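Long-range contacts in C alpha-dehydrogenase (Sphingobium sp. SYK-6, PDB 4YAC), which binds NADH and, as a short-chain dehydrogenase/reductase, probably oxidises a Calpha alcohol with NAD+ in the lignin beta-aryl ether cleavage pathway: residues A[111-116]-A[156-161]; A[182-188]-A[246-252]; A[218-222]-A[253-257]. All coordinates share one frame; numbering follows the deposited sequence.

Contact 1 of 3, residues A[111-116]-A[156-161]; sequences QMDVNV and IYCTTK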
loop_
_atom_site.group_PDB
_atom_site.type_symbol
_atom_site.label_atom_id
_atom_site.label_comp_id
_atom_site.label_asym_id
_atom_site.label_seq_id
_atom_site.Cartn_x
_atom_site.Cartn_y
_atom_site.Cartn_z
ATOM N N GLN A 111 -2.178 -11.757 -8.513
ATOM C CA GLN A 111 -1.177 -10.715 -8.296
ATOM C C GLN A 111 -1.028 -10.381 -6.813
ATOM O O GLN A 111 0.084 -10.145 -6.338
ATOM C CB GLN A 111 -1.530 -9.463 -9.100
ATOM C CG GLN A 111 -1.437 -9.683 -10.604
ATOM C CD GLN A 111 -1.684 -8.423 -11.407
ATOM O OE1 GLN A 111 -0.876 -7.494 -11.390
ATOM N NE2 GLN A 111 -2.805 -8.386 -12.116
ATOM N N MET A 112 -2.136 -10.379 -6.075
ATOM C CA MET A 112 -2.086 -10.168 -4.631
ATOM C C MET A 112 -1.277 -11.272 -3.953
ATOM O O MET A 112 -0.448 -11.003 -3.082
ATOM C CB MET A 112 -3.495 -10.124 -4.037
ATOM C CG MET A 112 -4.216 -8.811 -4.265
ATOM S SD MET A 112 -3.605 -7.480 -3.203
ATOM C CE MET A 112 -3.801 -6.098 -4.303
ATOM N N ASP A 113 -1.502 -12.516 -4.361
ATOM C CA ASP A 113 -0.864 -13.645 -3.689
ATOM C C ASP A 113 0.655 -13.621 -3.890
ATOM O O ASP A 113 1.413 -13.782 -2.936
ATOM C CB ASP A 113 -1.457 -14.974 -4.185
ATOM C CG ASP A 113 -1.384 -16.087 -3.145
ATOM O OD1 ASP A 113 -1.077 -15.808 -1.966
ATOM O OD2 ASP A 113 -1.662 -17.248 -3.511
ATOM N N VAL A 114 1.111 -13.413 -5.121
ATOM C CA VAL A 114 2.556 -13.404 -5.375
ATOM C C VAL A 114 3.211 -12.126 -4.866
ATOM O O VAL A 114 4.224 -12.181 -4.173
ATOM C CB VAL A 114 2.881 -13.548 -6.876
ATOM C CG1 VAL A 114 4.395 -13.527 -7.107
ATOM C CG2 VAL A 114 2.289 -14.827 -7.427
ATOM N N ASN A 115 2.638 -10.979 -5.208
ATOM C CA ASN A 115 3.299 -9.708 -4.940
ATOM C C ASN A 115 3.227 -9.273 -3.482
ATOM O O ASN A 115 4.127 -8.583 -3.001
ATOM C CB ASN A 115 2.711 -8.608 -5.825
ATOM C CG ASN A 115 3.018 -8.813 -7.296
ATOM O OD1 ASN A 115 3.643 -9.806 -7.688
ATOM N ND2 ASN A 115 2.575 -7.871 -8.124
ATOM N N VAL A 116 2.162 -9.657 -2.779
ATOM C CA VAL A 116 2.007 -9.251 -1.390
ATOM C C VAL A 116 2.213 -10.443 -0.460
ATOM O O VAL A 116 3.115 -10.419 0.375
ATOM C CB VAL A 116 0.637 -8.611 -1.120
ATOM C CG1 VAL A 116 0.604 -8.025 0.291
ATOM C CG2 VAL A 116 0.356 -7.518 -2.138
ATOM N N ILE A 156 -4.365 -3.063 -10.193
ATOM C CA ILE A 156 -4.033 -4.191 -9.331
ATOM C C ILE A 156 -2.563 -4.129 -8.938
ATOM O O ILE A 156 -2.231 -4.175 -7.757
ATOM C CB ILE A 156 -4.331 -5.543 -10.012
ATOM C CG1 ILE A 156 -5.832 -5.670 -10.291
ATOM C CG2 ILE A 156 -3.870 -6.696 -9.128
ATOM C CD1 ILE A 156 -6.226 -6.938 -11.019
ATOM N N TYR A 157 -1.691 -4.013 -9.937
ATOM C CA TYR A 157 -0.251 -3.952 -9.711
ATOM C C TYR A 157 0.121 -2.866 -8.699
ATOM O O TYR A 157 0.883 -3.110 -7.765
ATOM C CB TYR A 157 0.468 -3.710 -11.043
ATOM C CG TYR A 157 1.975 -3.710 -10.962
ATOM C CD1 TYR A 157 2.682 -4.892 -10.802
ATOM C CD2 TYR A 157 2.692 -2.529 -11.073
ATOM C CE1 TYR A 157 4.063 -4.896 -10.738
ATOM C CE2 TYR A 157 4.071 -2.521 -11.012
ATOM C CZ TYR A 157 4.752 -3.705 -10.845
ATOM O OH TYR A 157 6.128 -3.699 -10.784
ATOM N N CYS A 158 -0.436 -1.674 -8.888
ATOM C CA CYS A 158 -0.176 -0.537 -8.014
ATOM C C CYS A 158 -0.609 -0.832 -6.584
ATOM O O CYS A 158 0.116 -0.529 -5.633
ATOM C CB CYS A 158 -0.902 0.701 -8.553
ATOM S SG CYS A 158 -0.843 2.167 -7.500
ATOM N N THR A 159 -1.782 -1.438 -6.434
ATOM C CA THR A 159 -2.282 -1.799 -5.116
ATOM C C THR A 159 -1.276 -2.710 -4.404
ATOM O O THR A 159 -0.966 -2.488 -3.236
ATOM C CB THR A 159 -3.653 -2.493 -5.193
ATOM O OG1 THR A 159 -4.594 -1.607 -5.812
ATOM C CG2 THR A 159 -4.159 -2.834 -3.802
ATOM N N THR A 160 -0.747 -3.708 -5.110
ATOM C CA THR A 160 0.188 -4.651 -4.486
ATOM C C THR A 160 1.507 -3.991 -4.104
ATOM O O THR A 160 2.117 -4.360 -3.106
ATOM C CB THR A 160 0.514 -5.877 -5.389
ATOM O OG1 THR A 160 1.292 -5.485 -6.528
ATOM C CG2 THR A 160 -0.757 -6.588 -5.837
ATOM N N LYS A 161 1.953 -3.016 -4.885
ATOM C CA LYS A 161 3.254 -2.414 -4.632
ATOM C C LYS A 161 3.162 -1.372 -3.521
ATOM O O LYS A 161 4.095 -1.215 -2.731
ATOM C CB LYS A 161 3.820 -1.818 -5.927
ATOM C CG LYS A 161 4.137 -2.879 -6.989
ATOM C CD LYS A 161 5.173 -3.894 -6.505
ATOM C CE LYS A 161 5.453 -4.979 -7.533
ATOM N NZ LYS A 161 6.445 -5.968 -7.014
HETATM O O HOH W 1 6.116 -7.430 -4.608
#
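Asn115 reaches Thr160 with its amide: ND2 donates to Thr160 OG1 over 3.1 Å, a nearly straight bond (165° at the hydrogen) lying almost in the amide plane. The hydroxyl accepts it while giving its own hydrogen to Tyr157 O, 2.7 Å from Thr160 OG1. That second bond depends on the rotation at chi1 69°, which sets OG1 between the backbone N and the carbonyl carbon and turns it back along its own helix. Asn115 OD1 takes the N-H of Val94, so the amide is held at both ends. A water donates to Asn115 O and accepts from Lys161 NZ. Tyr157 and Lys161 form the YxxxK motif of short-chain dehydrogenases, and the water-linked asparagine and lysine are consistent with the family's proton relay. Val114 touches the NADH.

The apolar contacts centre on Thr160, a knob among Gln111, Met112, Asn115 and Val116. Its CG2 packs tightly against Met112 CE at 3.4 Å, and Met112 CE also presses on Thr159 CG2 at 3.3 Å. The Gln111 and Ile156 side chains cross at about a right angle, and Gln111 NE2 is bound to Gln96 O.

Segments 111-116 and 156-161, on helices 105-133 and 155-174, are inclined at 35°. Ile156 and Thr159 also touch Trp108 of helix 105-133, and Thr159 turns helix 155-174 toward Leu167 of the second subunit.

Contact 2 of 3, residues A[182-188]-A[246-252]; sequences VSLLCPG and RFWVLPY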
loop_
_atom_site.group_PDB
_atom_site.type_symbol
_atom_site.label_atom_id
_atom_site.label_comp_id
_atom_site.label_asym_id
_atom_site.label_seq_id
_atom_site.Cartn_x
_atom_site.Cartn_y
_atom_site.Cartn_z
ATOM N N VAL A 182 16.972 -2.830 6.537
ATOM C CA VAL A 182 15.859 -2.912 5.605
ATOM C C VAL A 182 16.119 -2.008 4.408
ATOM O O VAL A 182 16.536 -0.858 4.573
ATOM C CB VAL A 182 14.529 -2.507 6.268
ATOM C CG1 VAL A 182 13.372 -2.683 5.297
ATOM C CG2 VAL A 182 14.282 -3.322 7.528
ATOM N N SER A 183 15.884 -2.540 3.211
ATOM C CA SER A 183 15.969 -1.766 1.979
ATOM C C SER A 183 14.720 -1.955 1.134
ATOM O O SER A 183 14.179 -3.058 1.035
ATOM C CB SER A 183 17.199 -2.163 1.162
ATOM O OG SER A 183 18.398 -1.849 1.856
ATOM N N LEU A 184 14.277 -0.857 0.527
ATOM C CA LEU A 184 13.149 -0.866 -0.389
ATOM C C LEU A 184 13.596 -0.363 -1.755
ATOM O O LEU A 184 13.865 0.825 -1.934
ATOM C CB LEU A 184 12.003 -0.003 0.152
ATOM C CG LEU A 184 10.763 0.131 -0.730
ATOM C CD1 LEU A 184 10.076 -1.216 -0.917
ATOM C CD2 LEU A 184 9.814 1.141 -0.110
ATOM N N LEU A 185 13.685 -1.287 -2.706
ATOM C CA LEU A 185 14.039 -0.965 -4.084
ATOM C C LEU A 185 12.781 -0.740 -4.911
ATOM O O LEU A 185 11.875 -1.570 -4.897
ATOM C CB LEU A 185 14.875 -2.089 -4.699
ATOM C CG LEU A 185 15.185 -1.978 -6.195
ATOM C CD1 LEU A 185 16.093 -0.788 -6.486
ATOM C CD2 LEU A 185 15.795 -3.274 -6.703
ATOM N N CYS A 186 12.739 0.377 -5.631
ATOM C CA CYS A 186 11.604 0.714 -6.484
ATOM C C CYS A 186 12.053 0.939 -7.922
ATOM O O CYS A 186 12.304 2.076 -8.322
ATOM C CB CYS A 186 10.891 1.963 -5.966
ATOM S SG CYS A 186 10.119 1.750 -4.349
ATOM N N PRO A 187 12.160 -0.146 -8.705
ATOM C CA PRO A 187 12.528 -0.009 -10.118
ATOM C C PRO A 187 11.477 0.754 -10.912
ATOM O O PRO A 187 10.317 0.796 -10.499
ATOM C CB PRO A 187 12.619 -1.460 -10.604
ATOM C CG PRO A 187 12.748 -2.288 -9.366
ATOM C CD PRO A 187 11.981 -1.556 -8.321
ATOM N N GLY A 188 11.876 1.354 -12.028
ATOM C CA GLY A 188 10.919 1.922 -12.956
ATOM C C GLY A 188 10.302 0.796 -13.757
ATOM O O GLY A 188 9.361 0.146 -13.304
ATOM N N ARG A 246 20.980 1.334 3.293
ATOM C CA ARG A 246 20.097 2.391 2.813
ATOM C C ARG A 246 18.681 1.873 2.631
ATOM O O ARG A 246 18.475 0.806 2.053
ATOM C CB ARG A 246 20.607 2.958 1.492
ATOM C CG ARG A 246 22.030 3.453 1.554
ATOM C CD ARG A 246 22.274 4.527 0.520
ATOM N NE ARG A 246 23.672 4.949 0.519
ATOM C CZ ARG A 246 24.596 4.503 -0.328
ATOM N NH1 ARG A 246 24.285 3.624 -1.266
ATOM N NH2 ARG A 246 25.841 4.946 -0.242
ATOM N N PHE A 247 17.704 2.635 3.108
ATOM C CA PHE A 247 16.317 2.207 3.005
ATOM C C PHE A 247 15.697 2.559 1.660
ATOM O O PHE A 247 15.214 1.679 0.950
ATOM C CB PHE A 247 15.467 2.818 4.108
ATOM C CG PHE A 247 14.025 2.427 4.011
ATOM C CD1 PHE A 247 13.625 1.147 4.359
ATOM C CD2 PHE A 247 13.076 3.316 3.535
ATOM C CE1 PHE A 247 12.304 0.767 4.258
ATOM C CE2 PHE A 247 11.751 2.941 3.433
ATOM C CZ PHE A 247 11.364 1.666 3.793
ATOM N N TRP A 248 15.682 3.848 1.329
ATOM C CA TRP A 248 15.104 4.307 0.068
ATOM C C TRP A 248 16.061 4.082 -1.096
ATOM O O TRP A 248 17.000 4.852 -1.289
ATOM C CB TRP A 248 14.739 5.792 0.137
ATOM C CG TRP A 248 13.622 6.117 1.078
ATOM C CD1 TRP A 248 13.696 6.893 2.198
ATOM C CD2 TRP A 248 12.260 5.682 0.980
ATOM N NE1 TRP A 248 12.466 6.969 2.802
ATOM C CE2 TRP A 248 11.566 6.232 2.076
ATOM C CE3 TRP A 248 11.559 4.882 0.073
ATOM C CZ2 TRP A 248 10.208 6.009 2.290
ATOM C CZ3 TRP A 248 10.209 4.661 0.287
ATOM C CH2 TRP A 248 9.550 5.222 1.387
ATOM N N VAL A 249 15.822 3.026 -1.866
ATOM C CA VAL A 249 16.620 2.756 -3.056
ATOM C C VAL A 249 15.792 3.130 -4.280
ATOM O O VAL A 249 15.108 2.295 -4.876
ATOM C CB VAL A 249 17.078 1.285 -3.127
ATOM C CG1 VAL A 249 18.153 1.119 -4.193
ATOM C CG2 VAL A 249 17.613 0.829 -1.772
ATOM N N LEU A 250 15.868 4.411 -4.628
ATOM C CA LEU A 250 15.096 5.006 -5.712
ATOM C C LEU A 250 16.053 5.714 -6.667
ATOM O O LEU A 250 16.159 6.938 -6.649
ATOM C CB LEU A 250 14.068 6.002 -5.158
ATOM C CG LEU A 250 13.323 5.626 -3.876
ATOM C CD1 LEU A 250 12.712 6.864 -3.244
ATOM C CD2 LEU A 250 12.257 4.597 -4.158
ATOM N N PRO A 251 16.764 4.949 -7.505
ATOM C CA PRO A 251 17.874 5.558 -8.247
ATOM C C PRO A 251 17.447 6.345 -9.493
ATOM O O PRO A 251 18.056 6.198 -10.553
ATOM C CB PRO A 251 18.732 4.344 -8.614
ATOM C CG PRO A 251 17.767 3.228 -8.745
ATOM C CD PRO A 251 16.652 3.503 -7.765
ATOM N N TYR A 252 16.431 7.193 -9.350
ATOM C CA TYR A 252 15.912 7.977 -10.470
ATOM C C TYR A 252 15.618 9.420 -10.062
ATOM O O TYR A 252 14.493 9.742 -9.681
ATOM C CB TYR A 252 14.647 7.324 -11.029
ATOM C CG TYR A 252 14.798 5.837 -11.216
ATOM C CD1 TYR A 252 15.683 5.325 -12.151
ATOM C CD2 TYR A 252 14.069 4.945 -10.446
ATOM C CE1 TYR A 252 15.837 3.969 -12.316
ATOM C CE2 TYR A 252 14.211 3.582 -10.609
ATOM C CZ TYR A 252 15.097 3.101 -11.548
ATOM O OH TYR A 252 15.251 1.748 -11.726
#
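Leu184 and Val249 knit the tight part of this contact. Leu184 N donates to Phe247 O at 2.7 Å. Val249 N returns a bond to Leu184 O at 2.9 Å, and Cys186 N donates to Val249 O. Side chains close over both faces of the pairing. On one, Leu184 CG stands anti to the backbone N (chi1 178°), bringing CD2 alongside Trp248 with 3.6 Å between Leu184 CD2 and Trp248 CZ3, while Leu184 CB sits over a face of the Phe247 ring. On the other, Leu185 CD1 meets Val249 CG1 at 3.6 Å.

This is one edge, within the chain, of the parallel Rossmann-type sheet, where the short strand 248-249 adds itself to strand 180-185. Helix 155-174 backs Leu184 and Trp248, and helix 231-243 backs Leu185 and Val249. Trp248 NE1 bonds Glu265 of the second subunit.

Beyond Cys186, whose CB packs closely on Leu250 CD2 at 3.5 Å, the two segments diverge. Tyr252 brings its ring edge to Cys186 O, a buried carbonyl without a hydrogen-bonding partner, and its OH receives only a weak bond, 3.4 Å from Gly188 N. Gly188 is poorly ordered, and the chain is lost from the model soon after it.

Contact 3 of 3, residues A[218-222]-A[253-257]; sequences FAGLK and PEFAE
Two helices that follow neighbouring strands of the Rossmann-type sheet meet here: helix 217-228, the next after strand 180-185, and the start of helix 255-271, the next after strand 248-249. They touch through Phe218, Leu221 and Phe255. Helix 217-228 follows residues 190-214, which are not modelled and probably correspond to the flexible substrate loop of short-chain dehydrogenases.

The two phenylalanines make the closest approach. Phe218 CE2 lies 3.5 Å from Phe255 CE1, over one face of the Phe255 ring and displaced toward its rim. The centroids are 4.8 Å apart and the planes are inclined at 35°, an oblique pairing. The two side chains cross at about a right angle. Phe218 holds CG anti to N (chi1 177°), and this carries its CD2-CE2 side over Phe255.

Leu221 adds a second apolar contact. Its CB is 3.8 Å from Phe255 CE1, and its CD1 runs on to Glu254 CB, 3.9 Å away, the two side chains passing each other in opposite directions. The backbone N of Lys222 lies at the edge of the Phe255 ring, but its hydrogen goes to Phe218 O inside the helix. Val149 and Leu151 pack on Phe218, and Met145 packs on Phe255.

Glu254 bends away at chi2, and its carboxylate forms a salt bridge with Arg282 of the second subunit, with a long, weak ion pair to Arg286 of the same subunit. That second arginine also touches Leu221.

Between the two segments the contact is van der Waals, which by itself sets no precise angle. The charge of the buried Glu254 is answered across the subunit interface, and the nearby arginines would probably favour its ionised form.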
loop_
_atom_site.group_PDB
_atom_site.type_symbol
_atom_site.label_atom_id
_atom_site.label_comp_id
_atom_site.label_asym_id
_atom_site.label_seq_id
_atom_site.Cartn_x
_atom_site.Cartn_y
_atom_site.Cartn_z
ATOM N N PHE A 218 5.648 11.205 -16.802
ATOM C CA PHE A 218 6.147 10.106 -15.983
ATOM C C PHE A 218 6.464 8.894 -16.850
ATOM O O PHE A 218 7.528 8.288 -16.719
ATOM C CB PHE A 218 5.143 9.707 -14.901
ATOM C CG PHE A 218 5.594 8.533 -14.076
ATOM C CD1 PHE A 218 5.109 7.260 -14.327
ATOM C CD2 PHE A 218 6.528 8.701 -13.066
ATOM C CE1 PHE A 218 5.534 6.178 -13.574
ATOM C CE2 PHE A 218 6.958 7.623 -12.311
ATOM C CZ PHE A 218 6.459 6.361 -12.566
ATOM N N ALA A 219 5.532 8.548 -17.731
ATOM C CA ALA A 219 5.705 7.417 -18.636
ATOM C C ALA A 219 6.905 7.631 -19.553
ATOM O O ALA A 219 7.621 6.685 -19.885
ATOM C CB ALA A 219 4.444 7.204 -19.458
ATOM N N GLY A 220 7.120 8.879 -19.957
ATOM C CA GLY A 220 8.225 9.222 -20.835
ATOM C C GLY A 220 9.562 9.105 -20.135
ATOM O O GLY A 220 10.532 8.609 -20.710
ATOM N N LEU A 221 9.618 9.571 -18.892
ATOM C CA LEU A 221 10.817 9.422 -18.082
ATOM C C LEU A 221 11.050 7.945 -17.823
ATOM O O LEU A 221 12.179 7.463 -17.889
ATOM C CB LEU A 221 10.688 10.190 -16.765
ATOM C CG LEU A 221 10.553 11.711 -16.896
ATOM C CD1 LEU A 221 10.416 12.362 -15.528
ATOM C CD2 LEU A 221 11.729 12.297 -17.660
ATOM N N LYS A 222 9.961 7.233 -17.548
ATOM C CA LYS A 222 9.996 5.793 -17.326
ATOM C C LYS A 222 10.570 5.059 -18.535
ATOM O O LYS A 222 11.405 4.174 -18.387
ATOM C CB LYS A 222 8.588 5.282 -17.018
ATOM C CG LYS A 222 8.514 3.864 -16.479
ATOM C CD LYS A 222 7.129 3.599 -15.906
ATOM C CE LYS A 222 6.941 2.153 -15.482
ATOM N NZ LYS A 222 5.638 1.965 -14.781
ATOM N N PRO A 253 16.633 10.298 -10.147
ATOM C CA PRO A 253 16.444 11.708 -9.779
ATOM C C PRO A 253 15.400 12.412 -10.651
ATOM O O PRO A 253 14.929 13.490 -10.285
ATOM C CB PRO A 253 17.833 12.324 -9.988
ATOM C CG PRO A 253 18.781 11.177 -10.029
ATOM C CD PRO A 253 18.020 10.009 -10.550
ATOM N N GLU A 254 15.048 11.807 -11.782
ATOM C CA GLU A 254 14.028 12.358 -12.672
ATOM C C GLU A 254 12.697 12.555 -11.971
ATOM O O GLU A 254 12.036 13.581 -12.132
ATOM C CB GLU A 254 13.792 11.440 -13.866
ATOM C CG GLU A 254 15.016 11.042 -14.618
ATOM C CD GLU A 254 15.592 9.717 -14.163
ATOM O OE1 GLU A 254 15.993 9.613 -12.990
ATOM O OE2 GLU A 254 15.634 8.781 -14.988
ATOM N N PHE A 255 12.305 11.544 -11.206
ATOM C CA PHE A 255 10.976 11.485 -10.620
ATOM C C PHE A 255 10.801 12.483 -9.477
ATOM O O PHE A 255 9.711 12.607 -8.920
ATOM C CB PHE A 255 10.696 10.059 -10.130
ATOM C CG PHE A 255 10.679 9.028 -11.235
ATOM C CD1 PHE A 255 10.139 9.328 -12.476
ATOM C CD2 PHE A 255 11.205 7.761 -11.033
ATOM C CE1 PHE A 255 10.121 8.387 -13.489
ATOM C CE2 PHE A 255 11.190 6.815 -12.045
ATOM C CZ PHE A 255 10.647 7.130 -13.273
ATOM N N ALA A 256 11.871 13.200 -9.142
ATOM C CA ALA A 256 11.856 14.131 -8.019
ATOM C C ALA A 256 10.794 15.219 -8.175
ATOM O O ALA A 256 9.909 15.344 -7.331
ATOM C CB ALA A 256 13.229 14.765 -7.847
ATOM N N GLU A 257 10.882 16.001 -9.247
ATOM C CA GLU A 257 9.962 17.119 -9.440
ATOM C C GLU A 257 8.524 16.622 -9.552
ATOM O O GLU A 257 7.603 17.251 -9.033
ATOM C CB GLU A 257 10.338 17.934 -10.683
ATOM C CG GLU A 257 11.648 18.719 -10.565
ATOM C CD GLU A 257 11.711 19.602 -9.329
ATOM O OE1 GLU A 257 10.853 20.498 -9.189
ATOM O OE2 GLU A 257 12.624 19.401 -8.496
#

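How the contacts relate
All three contacts are largely buried and each touches the second subunit, but they differ in place and chemistry. Contact 1 pairs two helices beside the NADH and mixes side-chain hydrogen bonds, a water and a threonine knob. Contact 2, nearest the centre of the chain, joins two strands through backbone bonds, with apolar side chains on both faces. Contact 3, about 20 Å from that centre, is apolar between its segments, with its charge directed to the other subunit. Helix 155-174 leads into strand 180-185, tying contact 1 to contact 2. Contacts 2 and 3 alternate along the chain and meet where Gly188 O lies 3.8 Å from Lys222 CE, whereas contact 1 touches neither.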